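Local atomic coordinates of malate dehydrogenase (Entamoeba histolytica, PDB entry 3I0P), a protein that probably catalyses the NAD-dependent interconversion of malate and oxaloacetate, as a member of the malate/L-lactate dehydrogenase family. Residues D12-F17 against F340-P345; Q20-V25 against D61-G66; M103-A108 against A135-I140; E174-C179 against T310-D315. All blocks are in the same frame, centred on the assembly; numbering follows the deposited sequence.

How the interactions relate
From the N terminus, helix 11-24 is used twice. Its first turns meet strand 342-345 in interaction 1, and its last turn meets the end of helix 55-64 in interaction 2. Interaction 1 joins positions 323 residues apart, so its loop spans most of the chain and contains the other three. Those three follow one another in series, and none cross. Interaction 2 ties two N-terminal helices together. Interaction 3 sets helix 93-111 against the turn from helix 127-136 into strand 139-145. Interaction 4 links the approach to strand 178-182 with the end of helix 297-312. Interactions 3 and 4 reach the same mixed sheet and touch where Ala135 packs on Pro177.

Interaction 1 (D12-F17 against F340-P345); sequences DTIKEF and FGDDLP
With chi1 at -59° and chi2 at 164°, Ile14 holds CG1 beside its backbone N and extends CD1 away from helix 11-24, toward Asp342 and Leu344 of strand 342-345. The strand backbone directs the CB of Asp342 toward the helix, and chi1 of -170° sets only where the carboxylate goes, with CG anti to the backbone N. The closest approaches all pass through the one isoleucine methyl. Ile14 CD1 lies 4.0 Å from Asp342 CB, the two side chains crossing at about a right angle. It also stands 4.1 Å from Leu344 CD1, and here the chains run toward each other and meet tip to tip. The alternation of the strand puts Asp342 and Leu344 on the same face, toward the helix, while Asp343 between them points elsewhere. The backbones stay well apart, with Ile14 CA 8.9 Å from Asp342 CA. Strand 6-9 pairs with strand 342-345 in a two-stranded antiparallel sheet and leads into helix 11-24. Its Val9 touches both Ile14 and Leu344, and Ile52 does the same from a loop. The Asp342 carboxylate has a long, weak ion pair with Arg337. All three touching residues are buried, and the closest approaches between helix and strand are between carbons: the association rests on van der Waals and hydrophobic packing.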
loop_
_atom_site.group_PDB
_atom_site.type_symbol
_atom_site.label_atom_id
_atom_site.label_comp_id
_atom_site.label_asym_id
_atom_site.label_seq_id
_atom_site.Cartn_x
_atom_site.Cartn_y
_atom_site.Cartn_z
ATOM N N ASP A 12 3.129 -21.119 -26.293
ATOM C CA ASP A 12 2.134 -21.181 -27.363
ATOM C C ASP A 12 1.182 -22.366 -27.205
ATOM O O ASP A 12 -0.026 -22.193 -27.335
ATOM C CB ASP A 12 2.796 -21.225 -28.746
ATOM C CG ASP A 12 3.411 -19.881 -29.164
ATOM O OD1 ASP A 12 2.742 -18.822 -29.072
ATOM O OD2 ASP A 12 4.575 -19.893 -29.619
ATOM N N THR A 13 1.720 -23.557 -26.928
ATOM C CA THR A 13 0.893 -24.752 -26.705
ATOM C C THR A 13 -0.092 -24.520 -25.555
ATOM O O THR A 13 -1.289 -24.750 -25.712
ATOM C CB THR A 13 1.746 -26.039 -26.412
ATOM O OG1 THR A 13 2.633 -26.301 -27.502
ATOM C CG2 THR A 13 0.861 -27.267 -26.198
ATOM N N ILE A 14 0.427 -24.060 -24.415
ATOM C CA ILE A 14 -0.374 -23.784 -23.228
ATOM C C ILE A 14 -1.452 -22.733 -23.512
ATOM O O ILE A 14 -2.611 -22.909 -23.120
ATOM C CB ILE A 14 0.522 -23.343 -22.039
ATOM C CG1 ILE A 14 1.536 -24.437 -21.700
ATOM C CG2 ILE A 14 -0.320 -22.996 -20.806
ATOM C CD1 ILE A 14 2.686 -23.969 -20.840
ATOM N N LYS A 15 -1.048 -21.658 -24.197
ATOM C CA LYS A 15 -1.911 -20.551 -24.638
ATOM C C LYS A 15 -3.087 -21.035 -25.462
ATOM O O LYS A 15 -4.235 -20.763 -25.122
ATOM C CB LYS A 15 -1.115 -19.604 -25.544
ATOM C CG LYS A 15 -0.733 -18.260 -25.004
ATOM C CD LYS A 15 0.037 -17.508 -26.078
ATOM C CE LYS A 15 -0.193 -15.998 -26.003
ATOM N NZ LYS A 15 1.065 -15.250 -26.333
ATOM N N GLU A 16 -2.783 -21.741 -26.556
ATOM C CA GLU A 16 -3.782 -22.231 -27.510
ATOM C C GLU A 16 -4.717 -23.242 -26.872
ATOM O O GLU A 16 -5.919 -23.245 -27.145
ATOM C CB GLU A 16 -3.091 -22.866 -28.722
ATOM C CG GLU A 16 -3.951 -23.865 -29.510
ATOM C CD GLU A 16 -4.925 -23.201 -30.478
ATOM O OE1 GLU A 16 -5.085 -21.962 -30.428
ATOM O OE2 GLU A 16 -5.536 -23.924 -31.288
ATOM N N PHE A 17 -4.152 -24.089 -26.015
ATOM C CA PHE A 17 -4.891 -25.187 -25.390
ATOM C C PHE A 17 -5.940 -24.638 -24.456
ATOM O O PHE A 17 -7.082 -25.084 -24.456
ATOM C CB PHE A 17 -3.940 -26.100 -24.617
ATOM C CG PHE A 17 -4.635 -27.175 -23.836
ATOM C CD1 PHE A 17 -5.169 -28.293 -24.484
ATOM C CD2 PHE A 17 -4.757 -27.080 -22.452
ATOM C CE1 PHE A 17 -5.817 -29.301 -23.763
ATOM C CE2 PHE A 17 -5.406 -28.082 -21.716
ATOM C CZ PHE A 17 -5.936 -29.195 -22.372
ATOM N N PHE A 340 12.143 -20.951 -24.152
ATOM C CA PHE A 340 12.430 -22.339 -23.781
ATOM C C PHE A 340 11.241 -23.152 -23.269
ATOM O O PHE A 340 11.372 -24.358 -23.021
ATOM C CB PHE A 340 13.563 -22.398 -22.757
ATOM C CG PHE A 340 14.812 -21.705 -23.200
ATOM C CD1 PHE A 340 15.312 -21.889 -24.499
ATOM C CD2 PHE A 340 15.508 -20.875 -22.320
ATOM C CE1 PHE A 340 16.474 -21.243 -24.918
ATOM C CE2 PHE A 340 16.677 -20.234 -22.726
ATOM C CZ PHE A 340 17.160 -20.417 -24.028
ATOM N N GLY A 341 10.089 -22.500 -23.109
ATOM C CA GLY A 341 8.900 -23.166 -22.589
ATOM C C GLY A 341 8.863 -23.220 -21.075
ATOM O O GLY A 341 9.730 -22.662 -20.398
ATOM N N ASP A 342 7.845 -23.904 -20.557
ATOM C CA ASP A 342 7.527 -23.934 -19.135
ATOM C C ASP A 342 7.580 -25.382 -18.647
ATOM O O ASP A 342 6.978 -26.271 -19.241
ATOM C CB ASP A 342 6.130 -23.328 -18.935
ATOM C CG ASP A 342 5.773 -23.073 -17.466
ATOM O OD1 ASP A 342 6.618 -23.248 -16.557
ATOM O OD2 ASP A 342 4.608 -22.682 -17.228
ATOM N N ASP A 343 8.331 -25.620 -17.583
ATOM C CA ASP A 343 8.432 -26.953 -17.014
ATOM C C ASP A 343 7.267 -27.230 -16.065
ATOM O O ASP A 343 7.263 -26.787 -14.916
ATOM C CB ASP A 343 9.769 -27.125 -16.299
ATOM C CG ASP A 343 10.952 -27.027 -17.239
ATOM O OD1 ASP A 343 11.024 -27.779 -18.240
ATOM O OD2 ASP A 343 11.827 -26.193 -16.966
ATOM N N LEU A 344 6.283 -27.972 -16.553
ATOM C CA LEU A 344 5.074 -28.260 -15.787
ATOM C C LEU A 344 5.177 -29.574 -15.018
ATOM O O LEU A 344 5.694 -30.566 -15.549
ATOM C CB LEU A 344 3.853 -28.298 -16.708
ATOM C CG LEU A 344 3.619 -27.082 -17.606
ATOM C CD1 LEU A 344 2.367 -27.267 -18.447
ATOM C CD2 LEU A 344 3.538 -25.806 -16.768
ATOM N N PRO A 345 4.690 -29.586 -13.761
ATOM C CA PRO A 345 4.601 -30.822 -12.983
ATOM C C PRO A 345 3.774 -31.868 -13.709
ATOM O O PRO A 345 3.006 -31.531 -14.615
ATOM C CB PRO A 345 3.869 -30.383 -11.716
ATOM C CG PRO A 345 4.211 -28.951 -11.573
ATOM C CD PRO A 345 4.279 -28.409 -12.968
#

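Interaction 2 (Q20-V25 against D61-G66); sequences QVLLKV and DRIKKG
On the same helix end as Ile63, which packs on Val25 and Leu22, Asp61 OD1 draws in two ammonium groups. It forms a salt bridge with Lys56 NZ, and Lys64 NZ adds a second, weak one at 3.5 Å from Asp61 OD1. The motif here is the packing of two helix ends: the last turn of helix 11-24 lies against the last turn of helix 55-64, whose end is a Schellman motif. Gly66, with positive phi, is its C-prime residue. The N of Gly66 bonds to Ile63 O at 3.1 Å, and Met67 N reaches back to Arg62 O. Between the helices the contact is apolar and centres on Ile63, with Ile63 CA 7.6 Å from Val25 CA. Its CG1 lies anti to the carbonyl carbon (chi1 -60°), and chi2 of 171° carries CD1 straight on into the angle between the two partners. Leu22 and Val25, one helical turn apart, each cross the isoleucine side chain at about a right angle. Phe92 touches both Leu22 and Ile63, while Tyr359 of helix 346-359 touches Val25 and Lys64. The seam is thus shared with a loop and with the C-terminal helix, and is only partly buried. At its centre Ile63 CD1 sits 4.2 Å from Leu22 CD2 and 4.0 Å from Val25 CG2, while Ile63 CG2 rests 4.1 Å from Val25 O.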
loop_
_atom_site.group_PDB
_atom_site.type_symbol
_atom_site.label_atom_id
_atom_site.label_comp_id
_atom_site.label_asym_id
_atom_site.label_seq_id
_atom_site.Cartn_x
_atom_site.Cartn_y
_atom_site.Cartn_z
ATOM N N GLN A 20 -8.804 -23.173 -26.451
ATOM C CA GLN A 20 -9.675 -24.177 -27.063
ATOM C C GLN A 20 -10.573 -24.847 -26.021
ATOM O O GLN A 20 -11.767 -25.029 -26.257
ATOM C CB GLN A 20 -8.892 -25.223 -27.862
ATOM C CG GLN A 20 -8.079 -24.685 -29.053
ATOM C CD GLN A 20 -8.907 -23.970 -30.122
ATOM O OE1 GLN A 20 -10.047 -24.344 -30.419
ATOM N NE2 GLN A 20 -8.311 -22.938 -30.722
ATOM N N VAL A 21 -10.012 -25.191 -24.867
ATOM C CA VAL A 21 -10.803 -25.827 -23.816
ATOM C C VAL A 21 -11.899 -24.889 -23.272
ATOM O O VAL A 21 -13.005 -25.338 -22.919
ATOM C CB VAL A 21 -9.918 -26.387 -22.677
ATOM C CG1 VAL A 21 -10.773 -27.048 -21.601
ATOM C CG2 VAL A 21 -8.919 -27.385 -23.229
ATOM N N LEU A 22 -11.598 -23.592 -23.230
ATOM C CA LEU A 22 -12.563 -22.600 -22.761
ATOM C C LEU A 22 -13.709 -22.413 -23.750
ATOM O O LEU A 22 -14.846 -22.176 -23.349
ATOM C CB LEU A 22 -11.876 -21.265 -22.465
ATOM C CG LEU A 22 -11.083 -21.148 -21.162
ATOM C CD1 LEU A 22 -10.068 -20.007 -21.236
ATOM C CD2 LEU A 22 -12.027 -20.972 -19.977
ATOM N N LEU A 23 -13.406 -22.521 -25.042
ATOM C CA LEU A 23 -14.442 -22.540 -26.072
ATOM C C LEU A 23 -15.308 -23.785 -25.931
ATOM O O LEU A 23 -16.536 -23.688 -25.928
ATOM C CB LEU A 23 -13.831 -22.498 -27.466
ATOM C CG LEU A 23 -13.200 -21.180 -27.896
ATOM C CD1 LEU A 23 -12.543 -21.328 -29.263
ATOM C CD2 LEU A 23 -14.237 -20.064 -27.897
ATOM N N LYS A 24 -14.664 -24.941 -25.784
ATOM C CA LYS A 24 -15.364 -26.221 -25.683
ATOM C C LYS A 24 -16.354 -26.277 -24.529
ATOM O O LYS A 24 -17.404 -26.892 -24.672
ATOM C CB LYS A 24 -14.383 -27.388 -25.586
ATOM C CG LYS A 24 -13.584 -27.639 -26.853
ATOM C CD LYS A 24 -14.429 -28.202 -27.986
ATOM C CE LYS A 24 -13.558 -28.425 -29.213
ATOM N NZ LYS A 24 -14.238 -29.218 -30.256
ATOM N N VAL A 25 -16.021 -25.641 -23.401
ATOM C CA VAL A 25 -16.926 -25.596 -22.232
ATOM C C VAL A 25 -17.903 -24.420 -22.292
ATOM O O VAL A 25 -18.559 -24.091 -21.301
ATOM C CB VAL A 25 -16.174 -25.598 -20.879
ATOM C CG1 VAL A 25 -15.326 -26.858 -20.740
ATOM C CG2 VAL A 25 -15.315 -24.348 -20.730
ATOM N N ASP A 61 -13.268 -26.968 -13.663
ATOM C CA ASP A 61 -14.118 -27.648 -12.690
ATOM C C ASP A 61 -15.213 -26.740 -12.139
ATOM O O ASP A 61 -16.282 -27.208 -11.740
ATOM C CB ASP A 61 -13.287 -28.160 -11.515
ATOM C CG ASP A 61 -12.505 -29.431 -11.838
ATOM O OD1 ASP A 61 -12.624 -29.968 -12.968
ATOM O OD2 ASP A 61 -11.764 -29.884 -10.936
ATOM N N ARG A 62 -14.942 -25.440 -12.103
ATOM C CA ARG A 62 -15.884 -24.507 -11.513
ATOM C C ARG A 62 -16.965 -24.110 -12.511
ATOM O O ARG A 62 -18.128 -23.950 -12.127
ATOM C CB ARG A 62 -15.160 -23.305 -10.910
ATOM C CG ARG A 62 -14.240 -23.697 -9.783
ATOM C CD ARG A 62 -14.044 -22.551 -8.815
ATOM N NE ARG A 62 -13.098 -22.882 -7.747
ATOM C CZ ARG A 62 -12.449 -21.981 -7.016
ATOM N NH1 ARG A 62 -12.632 -20.689 -7.236
ATOM N NH2 ARG A 62 -11.611 -22.368 -6.070
ATOM N N ILE A 63 -16.588 -23.969 -13.784
ATOM C CA ILE A 63 -17.561 -23.800 -14.867
ATOM C C ILE A 63 -18.508 -25.025 -14.935
ATOM O O ILE A 63 -19.728 -24.884 -15.146
ATOM C CB ILE A 63 -16.872 -23.583 -16.224
ATOM C CG1 ILE A 63 -15.995 -22.327 -16.181
ATOM C CG2 ILE A 63 -17.911 -23.477 -17.348
ATOM C CD1 ILE A 63 -15.107 -22.136 -17.401
ATOM N N LYS A 64 -17.930 -26.212 -14.735
ATOM C CA LYS A 64 -18.679 -27.466 -14.667
ATOM C C LYS A 64 -19.625 -27.510 -13.455
ATOM O O LYS A 64 -20.713 -28.081 -13.535
ATOM C CB LYS A 64 -17.717 -28.659 -14.649
ATOM C CG LYS A 64 -17.249 -29.109 -16.034
ATOM C CD LYS A 64 -16.000 -30.007 -15.969
ATOM C CE LYS A 64 -16.210 -31.268 -15.127
ATOM N NZ LYS A 64 -14.933 -31.921 -14.705
ATOM N N LYS A 65 -19.217 -26.903 -12.342
ATOM C CA LYS A 65 -20.078 -26.825 -11.158
ATOM C C LYS A 65 -20.924 -25.541 -11.141
ATOM O O LYS A 65 -21.436 -25.138 -10.100
ATOM C CB LYS A 65 -19.258 -26.985 -9.862
ATOM C CG LYS A 65 -18.756 -28.417 -9.614
ATOM C CD LYS A 65 -17.979 -28.557 -8.299
ATOM C CE LYS A 65 -16.476 -28.312 -8.501
ATOM N NZ LYS A 65 -15.733 -28.025 -7.238
ATOM N N GLY A 66 -21.067 -24.902 -12.300
ATOM C CA GLY A 66 -21.919 -23.706 -12.438
ATOM C C GLY A 66 -21.503 -22.472 -11.640
ATOM O O GLY A 66 -22.279 -21.527 -11.512
#

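Interaction 3 (M103-A108 against A135-I140); sequences MAIEKA and AQEGCI
Ile105 presents its CB toward Glu137 and Cys139 from helix 93-111, the helix of a beta-alpha-beta crossover between the parallel strands 83-87 and 113-121. At CB the chain divides. CG2, anti to the backbone N, is the branch that does most of the touching: it lies 3.8 Å from both Glu137 CB and Glu137 CG and 4.4 Å from Cys139 SG. The other branch runs through CG1 to CD1, whose tip comes to 4.2 Å from Glu137 CG. Glu137 crosses the isoleucine at about a right angle and bends at chi2 (-50°), so its methylenes pack while the carboxylate is led away from the contact. Helix 127-136 ends just here in a Schellman motif with Gly138 as C-prime residue: Gly138 N bonds to Ala135 O and Cys139 N to Ala134 O. This sharp turn starts strand 139-145 with Cys139 facing the helix. Ala288 of the neighbouring strand 282-290 touches both Ile105 and Ala108, so the helix packs on that strand as well. Lys109 NZ bonds to Glu137 O. One turn beyond Ile105, Ala108 CB lies 4.2 Å from Cys139 SG.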
loop_
_atom_site.group_PDB
_atom_site.type_symbol
_atom_site.label_atom_id
_atom_site.label_comp_id
_atom_site.label_asym_id
_atom_site.label_seq_id
_atom_site.Cartn_x
_atom_site.Cartn_y
_atom_site.Cartn_z
ATOM N N MET A 103 -11.397 0.249 -18.987
ATOM C CA MET A 103 -12.377 1.290 -18.789
ATOM C C MET A 103 -11.811 2.400 -17.901
ATOM O O MET A 103 -11.967 3.581 -18.214
ATOM C CB MET A 103 -13.611 0.660 -18.170
ATOM C CG MET A 103 -14.839 1.503 -18.182
ATOM S SD MET A 103 -16.311 0.457 -18.111
ATOM C CE MET A 103 -17.512 1.777 -17.926
ATOM N N ALA A 104 -11.134 2.029 -16.815
ATOM C CA ALA A 104 -10.458 3.012 -15.971
ATOM C C ALA A 104 -9.359 3.777 -16.724
ATOM O O ALA A 104 -9.165 4.972 -16.494
ATOM C CB ALA A 104 -9.900 2.353 -14.730
ATOM N N ILE A 105 -8.648 3.086 -17.617
ATOM C CA ILE A 105 -7.610 3.699 -18.451
ATOM C C ILE A 105 -8.220 4.731 -19.400
ATOM O O ILE A 105 -7.732 5.860 -19.518
ATOM C CB ILE A 105 -6.836 2.636 -19.273
ATOM C CG1 ILE A 105 -5.945 1.792 -18.362
ATOM C CG2 ILE A 105 -5.995 3.289 -20.368
ATOM C CD1 ILE A 105 -5.499 0.475 -18.986
ATOM N N GLU A 106 -9.296 4.324 -20.061
ATOM C CA GLU A 106 -10.007 5.138 -21.026
ATOM C C GLU A 106 -10.432 6.466 -20.387
ATOM O O GLU A 106 -10.204 7.539 -20.951
ATOM C CB GLU A 106 -11.219 4.342 -21.513
ATOM C CG GLU A 106 -11.846 4.802 -22.820
ATOM C CD GLU A 106 -13.238 4.194 -23.041
ATOM O OE1 GLU A 106 -13.742 3.472 -22.139
ATOM O OE2 GLU A 106 -13.827 4.443 -24.123
ATOM N N LYS A 107 -11.031 6.374 -19.201
ATOM C CA LYS A 107 -11.405 7.535 -18.393
ATOM C C LYS A 107 -10.210 8.366 -17.926
ATOM O O LYS A 107 -10.327 9.583 -17.770
ATOM C CB LYS A 107 -12.209 7.102 -17.165
ATOM C CG LYS A 107 -13.453 6.308 -17.472
ATOM C CD LYS A 107 -14.276 6.079 -16.225
ATOM C CE LYS A 107 -15.628 5.492 -16.573
ATOM N NZ LYS A 107 -16.408 6.401 -17.469
ATOM N N ALA A 108 -9.073 7.723 -17.679
ATOM C CA ALA A 108 -7.896 8.469 -17.242
ATOM C C ALA A 108 -7.357 9.295 -18.399
ATOM O O ALA A 108 -6.982 10.448 -18.214
ATOM C CB ALA A 108 -6.821 7.544 -16.675
ATOM N N ALA A 135 0.149 0.354 -17.166
ATOM C CA ALA A 135 1.515 0.793 -17.458
ATOM C C ALA A 135 1.841 0.831 -18.966
ATOM O O ALA A 135 2.597 1.703 -19.429
ATOM C CB ALA A 135 2.512 -0.050 -16.707
ATOM N N GLN A 136 1.260 -0.099 -19.727
ATOM C CA GLN A 136 1.445 -0.141 -21.181
ATOM C C GLN A 136 0.853 1.080 -21.886
ATOM O O GLN A 136 1.357 1.486 -22.927
ATOM C CB GLN A 136 0.829 -1.401 -21.773
ATOM C CG GLN A 136 1.624 -2.662 -21.554
ATOM C CD GLN A 136 0.760 -3.910 -21.732
ATOM O OE1 GLN A 136 -0.182 -3.921 -22.543
ATOM N NE2 GLN A 136 1.067 -4.964 -20.965
ATOM N N GLU A 137 -0.223 1.634 -21.318
ATOM C CA GLU A 137 -0.883 2.844 -21.824
ATOM C C GLU A 137 -0.348 4.141 -21.205
ATOM O O GLU A 137 -0.987 5.189 -21.330
ATOM C CB GLU A 137 -2.406 2.785 -21.580
ATOM C CG GLU A 137 -3.155 1.663 -22.289
ATOM C CD GLU A 137 -2.820 1.595 -23.759
ATOM O OE1 GLU A 137 -2.934 2.640 -24.443
ATOM O OE2 GLU A 137 -2.421 0.501 -24.221
ATOM N N GLY A 138 0.794 4.078 -20.525
ATOM C CA GLY A 138 1.379 5.273 -19.908
ATOM C C GLY A 138 0.649 5.786 -18.671
ATOM O O GLY A 138 0.764 6.962 -18.311
ATOM N N CYS A 139 -0.098 4.899 -18.016
ATOM C CA CYS A 139 -0.750 5.209 -16.753
ATOM C C CYS A 139 -0.120 4.432 -15.596
ATOM O O CYS A 139 0.399 3.330 -15.784
ATOM C CB CYS A 139 -2.216 4.831 -16.825
ATOM S SG CYS A 139 -3.196 5.765 -17.980
ATOM N N ILE A 140 -0.160 5.027 -14.403
ATOM C CA ILE A 140 0.083 4.300 -13.168
ATOM C C ILE A 140 -1.171 3.476 -12.944
ATOM O O ILE A 140 -2.270 4.018 -13.016
ATOM C CB ILE A 140 0.297 5.264 -11.977
ATOM C CG1 ILE A 140 1.631 6.011 -12.122
ATOM C CG2 ILE A 140 0.268 4.514 -10.650
ATOM C CD1 ILE A 140 1.676 7.398 -11.451
#

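Interaction 4 (E174-C179 against T310-D315); sequences EAFPYC and TLRNTD
Glu174 and Arg312 pair opposite charges in the closer part of this surface contact, whereas Phe176 adds a looser touch on the same arginine. The carboxylate and the guanidinium approach from opposite directions, and a salt bridge joins Glu174 to Arg312 NH1. Its detailed geometry is doubtful, because the model crowds Glu174 OE2 against NH1; as modelled, the two planes are 27° apart and OE2 lies at the guanidinium edge, but neither should be leaned on. The chain of Glu174 is extended, and Arg312 bends at chi3 (-89°) to bring its head round. Both charges have further partners, Asn308 ND2 at Glu174 OE1 and Glu328 OE1 in a salt bridge with Arg312 NH2. The touch of Phe176 on Arg312 is loose, with Phe176 CZ 4.1 Å from Arg312 NH2. That nitrogen lies at the ring edge, near the ring plane, and the ring and guanidinium planes are 67° apart, so the guanidinium does not stack on the ring, which also meets the ring of Tyr331. Further along 310-315, Thr314 OG1 donates to Leu311 O at 2.8 Å. Asp315 forms a salt bridge with Lys210 of the second subunit. The Phe176 side chain is about 8 Å from a bound NAD, and Cys179 belongs to its pocket: the arrangement is a charged surface link beside the dinucleotide site, close to the dimer interface.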
loop_
_atom_site.group_PDB
_atom_site.type_symbol
_atom_site.label_atom_id
_atom_site.label_comp_id
_atom_site.label_asym_id
_atom_site.label_seq_id
_atom_site.Cartn_x
_atom_site.Cartn_y
_atom_site.Cartn_z
ATOM N N GLU A 174 12.958 1.185 -18.694
ATOM C CA GLU A 174 13.622 -0.090 -18.842
ATOM C C GLU A 174 12.782 -1.022 -19.727
ATOM O O GLU A 174 11.749 -0.607 -20.260
ATOM C CB GLU A 174 13.861 -0.694 -17.465
ATOM C CG GLU A 174 14.537 0.265 -16.514
ATOM C CD GLU A 174 14.889 -0.377 -15.198
ATOM O OE1 GLU A 174 13.960 -0.782 -14.462
ATOM O OE2 GLU A 174 16.105 -0.467 -14.892
ATOM N N ALA A 175 13.230 -2.267 -19.884
ATOM C CA ALA A 175 12.587 -3.230 -20.790
ATOM C C ALA A 175 11.288 -3.796 -20.216
ATOM O O ALA A 175 10.517 -4.442 -20.922
ATOM C CB ALA A 175 13.554 -4.358 -21.135
ATOM N N PHE A 176 11.072 -3.555 -18.927
ATOM C CA PHE A 176 9.878 -3.979 -18.199
ATOM C C PHE A 176 9.451 -2.827 -17.302
ATOM O O PHE A 176 10.305 -2.074 -16.834
ATOM C CB PHE A 176 10.198 -5.202 -17.329
ATOM C CG PHE A 176 11.398 -5.011 -16.434
ATOM C CD1 PHE A 176 11.236 -4.637 -15.106
ATOM C CD2 PHE A 176 12.694 -5.179 -16.934
ATOM C CE1 PHE A 176 12.346 -4.449 -14.280
ATOM C CE2 PHE A 176 13.795 -4.992 -16.123
ATOM C CZ PHE A 176 13.627 -4.628 -14.795
ATOM N N PRO A 177 8.134 -2.678 -17.053
ATOM C CA PRO A 177 7.684 -1.642 -16.111
ATOM C C PRO A 177 7.950 -2.040 -14.667
ATOM O O PRO A 177 8.212 -3.220 -14.386
ATOM C CB PRO A 177 6.174 -1.590 -16.347
ATOM C CG PRO A 177 5.834 -2.940 -16.846
ATOM C CD PRO A 177 6.997 -3.360 -17.696
ATOM N N TYR A 178 7.896 -1.068 -13.762
ATOM C CA TYR A 178 7.816 -1.375 -12.353
ATOM C C TYR A 178 6.480 -2.068 -12.157
ATOM O O TYR A 178 5.445 -1.593 -12.641
ATOM C CB TYR A 178 7.875 -0.085 -11.534
ATOM C CG TYR A 178 7.461 -0.212 -10.071
ATOM C CD1 TYR A 178 8.415 -0.210 -9.058
ATOM C CD2 TYR A 178 6.119 -0.295 -9.707
ATOM C CE1 TYR A 178 8.035 -0.310 -7.721
ATOM C CE2 TYR A 178 5.737 -0.397 -8.383
ATOM C CZ TYR A 178 6.693 -0.402 -7.395
ATOM O OH TYR A 178 6.310 -0.503 -6.077
ATOM N N CYS A 179 6.492 -3.196 -11.464
ATOM C CA CYS A 179 5.253 -3.877 -11.157
ATOM C C CYS A 179 5.327 -4.594 -9.840
ATOM O O CYS A 179 5.824 -5.727 -9.766
ATOM C CB CYS A 179 4.873 -4.876 -12.247
ATOM S SG CYS A 179 3.206 -5.527 -12.012
ATOM N N THR A 310 19.587 3.522 -9.344
ATOM C CA THR A 310 20.207 3.944 -8.095
ATOM C C THR A 310 20.076 2.848 -7.057
ATOM O O THR A 310 21.048 2.509 -6.384
ATOM C CB THR A 310 19.579 5.245 -7.566
ATOM O OG1 THR A 310 19.730 6.264 -8.551
ATOM C CG2 THR A 310 20.247 5.700 -6.267
ATOM N N LEU A 311 18.871 2.300 -6.944
ATOM C CA LEU A 311 18.582 1.254 -5.964
ATOM C C LEU A 311 19.492 0.037 -6.159
ATOM O O LEU A 311 20.135 -0.419 -5.206
ATOM C CB LEU A 311 17.099 0.855 -6.004
ATOM C CG LEU A 311 16.063 1.813 -5.386
ATOM C CD1 LEU A 311 14.652 1.331 -5.702
ATOM C CD2 LEU A 311 16.251 1.982 -3.875
ATOM N N ARG A 312 19.565 -0.452 -7.400
ATOM C CA ARG A 312 20.390 -1.621 -7.740
ATOM C C ARG A 312 21.897 -1.391 -7.568
ATOM O O ARG A 312 22.650 -2.346 -7.339
ATOM C CB ARG A 312 20.082 -2.102 -9.159
ATOM C CG ARG A 312 18.734 -2.771 -9.276
ATOM C CD ARG A 312 18.549 -3.383 -10.627
ATOM N NE ARG A 312 17.972 -2.444 -11.579
ATOM C CZ ARG A 312 16.713 -2.480 -11.999
ATOM N NH1 ARG A 312 16.284 -1.599 -12.877
ATOM N NH2 ARG A 312 15.879 -3.400 -11.551
ATOM N N ASN A 313 22.322 -0.129 -7.666
ATOM C CA ASN A 313 23.721 0.252 -7.486
ATOM C C ASN A 313 24.219 0.422 -6.052
ATOM O O ASN A 313 25.411 0.648 -5.855
ATOM C CB ASN A 313 24.024 1.534 -8.251
ATOM C CG ASN A 313 24.733 1.278 -9.561
ATOM O OD1 ASN A 313 25.690 0.496 -9.629
ATOM N ND2 ASN A 313 24.279 1.949 -10.611
ATOM N N THR A 314 23.330 0.335 -5.061
ATOM C CA THR A 314 23.742 0.488 -3.658
ATOM C C THR A 314 24.466 -0.762 -3.159
ATOM O O THR A 314 24.355 -1.830 -3.760
ATOM C CB THR A 314 22.561 0.841 -2.706
ATOM O OG1 THR A 314 21.516 -0.131 -2.830
ATOM C CG2 THR A 314 22.011 2.222 -3.013
ATOM N N ASP A 315 25.215 -0.622 -2.068
ATOM C CA ASP A 315 26.019 -1.726 -1.554
ATOM C C ASP A 315 25.158 -2.937 -1.223
ATOM O O ASP A 315 24.153 -2.831 -0.519
ATOM C CB ASP A 315 26.837 -1.299 -0.328
ATOM C CG ASP A 315 27.951 -0.314 -0.672
ATOM O OD1 ASP A 315 28.414 -0.288 -1.841
ATOM O OD2 ASP A 315 28.366 0.435 0.242
#